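Local coordinates for protein ditrans,polycis-undecaprenyl-diphosphate synthase ((2E,6E)-farnesyl-diphosphate specific) (Acinetobacter baumannii, PDB 6ACS) that probably condenses isopentenyl diphosphate units onto farnesyl diphosphate to make undecaprenyl diphosphate, the lipid carrier precursor for bacterial cell wall synthesis, at residues A98-G103 against A128-I133. Sequence-based numbering, arbitrary orientation.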
loop_
_atom_site.group_PDB
_atom_site.type_symbol
_atom_site.label_atom_id
_atom_site.label_comp_id
_atom_site.label_asym_id
_atom_site.label_seq_id
_atom_site.Cartn_x
_atom_site.Cartn_y
_atom_site.Cartn_z
ATOM N N ALA B 98 25.074 5.493 -2.254
ATOM C CA ALA B 98 24.607 6.081 -3.506
ATOM C C ALA B 98 23.354 6.898 -3.232
ATOM O O ALA B 98 22.422 6.410 -2.584
ATOM C CB ALA B 98 24.313 4.991 -4.538
ATOM N N LEU B 99 23.319 8.122 -3.748
ATOM C CA LEU B 99 22.161 8.990 -3.596
ATOM C C LEU B 99 21.241 8.869 -4.805
ATOM O O LEU B 99 21.701 8.846 -5.953
ATOM C CB LEU B 99 22.614 10.441 -3.430
ATOM C CG LEU B 99 21.614 11.477 -2.930
ATOM C CD1 LEU B 99 20.915 10.991 -1.670
ATOM C CD2 LEU B 99 22.344 12.780 -2.672
ATOM N N ARG B 100 19.934 8.809 -4.540
ATOM C CA ARG B 100 18.927 8.723 -5.587
ATOM C C ARG B 100 17.760 9.631 -5.223
ATOM O O ARG B 100 17.524 9.916 -4.047
ATOM C CB ARG B 100 18.462 7.267 -5.751
ATOM C CG ARG B 100 17.595 7.026 -6.962
ATOM C CD ARG B 100 17.133 5.572 -7.070
ATOM N NE ARG B 100 18.231 4.625 -7.227
ATOM C CZ ARG B 100 18.084 3.380 -7.673
ATOM N NH1 ARG B 100 16.879 2.936 -8.016
ATOM N NH2 ARG B 100 19.137 2.580 -7.776
ATOM N N PHE B 101 17.039 10.105 -6.239
ATOM C CA PHE B 101 15.858 10.923 -6.013
ATOM C C PHE B 101 14.693 10.316 -6.776
ATOM O O PHE B 101 14.869 9.834 -7.900
ATOM C CB PHE B 101 16.102 12.369 -6.449
ATOM C CG PHE B 101 17.275 12.991 -5.764
ATOM C CD1 PHE B 101 18.542 12.889 -6.319
ATOM C CD2 PHE B 101 17.121 13.612 -4.529
ATOM C CE1 PHE B 101 19.644 13.438 -5.675
ATOM C CE2 PHE B 101 18.225 14.168 -3.870
ATOM C CZ PHE B 101 19.481 14.075 -4.448
ATOM N N ILE B 102 13.520 10.288 -6.143
ATOM C CA ILE B 102 12.315 9.850 -6.844
ATOM C C ILE B 102 11.269 10.947 -6.746
ATOM O O ILE B 102 11.278 11.765 -5.819
ATOM C CB ILE B 102 11.737 8.526 -6.309
ATOM C CG1 ILE B 102 11.446 8.666 -4.815
ATOM C CG2 ILE B 102 12.703 7.362 -6.612
ATOM C CD1 ILE B 102 10.860 7.391 -4.184
ATOM N N GLY B 103 10.372 10.969 -7.726
ATOM C CA GLY B 103 9.336 11.974 -7.799
ATOM C C GLY B 103 9.331 12.674 -9.137
ATOM O O GLY B 103 10.151 12.418 -10.019
ATOM N N ALA B 128 27.414 0.315 -1.226
ATOM C CA ALA B 128 27.034 -0.341 0.022
ATOM C C ALA B 128 25.571 -0.134 0.393
ATOM O O ALA B 128 24.964 -1.025 1.000
ATOM C CB ALA B 128 27.899 0.161 1.180
ATOM N N MET B 129 24.994 1.004 0.037
ATOM C CA MET B 129 23.605 1.290 0.380
ATOM C C MET B 129 23.127 2.374 -0.564
ATOM O O MET B 129 23.934 3.151 -1.072
ATOM C CB MET B 129 23.449 1.745 1.832
ATOM C CG MET B 129 22.001 1.864 2.274
ATOM S SD MET B 129 21.836 2.391 3.993
ATOM C CE MET B 129 22.092 4.158 3.856
ATOM N N THR B 130 21.825 2.386 -0.837
ATOM C CA THR B 130 21.195 3.458 -1.589
ATOM C C THR B 130 20.303 4.265 -0.657
ATOM O O THR B 130 19.416 3.708 0.001
ATOM C CB THR B 130 20.389 2.914 -2.761
ATOM O OG1 THR B 130 21.281 2.270 -3.672
ATOM C CG2 THR B 130 19.649 4.053 -3.471
ATOM N N LEU B 131 20.542 5.568 -0.608
ATOM C CA LEU B 131 19.688 6.515 0.086
ATOM C C LEU B 131 18.857 7.257 -0.959
ATOM O O LEU B 131 19.409 7.943 -1.825
ATOM C CB LEU B 131 20.524 7.494 0.915
ATOM C CG LEU B 131 19.762 8.681 1.531
ATOM C CD1 LEU B 131 18.709 8.186 2.506
ATOM C CD2 LEU B 131 20.723 9.629 2.239
ATOM N N THR B 132 17.542 7.094 -0.901
ATOM C CA THR B 132 16.643 7.742 -1.847
ATOM C C THR B 132 15.846 8.824 -1.136
ATOM O O THR B 132 15.238 8.569 -0.086
ATOM C CB THR B 132 15.697 6.728 -2.490
ATOM O OG1 THR B 132 16.475 5.762 -3.216
ATOM C CG2 THR B 132 14.735 7.442 -3.459
ATOM N N ILE B 133 15.858 10.028 -1.709
ATOM C CA ILE B 133 15.078 11.161 -1.224
ATOM C C ILE B 133 13.910 11.361 -2.181
ATOM O O ILE B 133 14.102 11.550 -3.394
ATOM C CB ILE B 133 15.928 12.442 -1.125
ATOM C CG1 ILE B 133 17.258 12.176 -0.406
ATOM C CG2 ILE B 133 15.113 13.568 -0.505
ATOM C CD1 ILE B 133 17.138 11.653 0.991
#
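Phe-101 and Ile-133 rise from neighbouring strands in the same direction, flank to flank, a pairing that illustrates how in-register parallel strands match their side chains. The two strands are neighbours in a beta-alpha-beta unit of the cis-prenyltransferase sheet, joined through helix 110-123, with strand 97-102 at the sheet's edge within the chain. Five backbone hydrogen bonds zip them together, beginning with Ala-98 N to Met-129 O at 2.9 Å.

On the face beneath helix 110-123, Phe-101 sets CD2 3.8 Å from Ile-133 CB, and its CE2 also lies near Ile-133 CG1. A chi1 of -57° turns CG away from the carbonyl carbon, which brings the ring alongside Ile-133; the side chain also reaches Met-116 and Ala-119 of the helix. In the conformer described, Leu-99 sends CD1 across the strand gap, 4.0 Å from Ile-133 CG1 and close to Leu-131 CG, so one methyl bridges two neighbours.

The opposite face is more polar. Thr-132 lays OG1 along the aliphatic part of Arg-100, 3.6 Å from CB, while its methyl CG2 turns the other way along the strand and lies 3.8 Å from Ile-102 CG2, the two side chains crossing at about a right angle. Arg-100 NH1 forms a salt bridge with Asp-177. In the arginine conformer described, Arg-100 NE lies 4.1 Å from Thr-130 CG2.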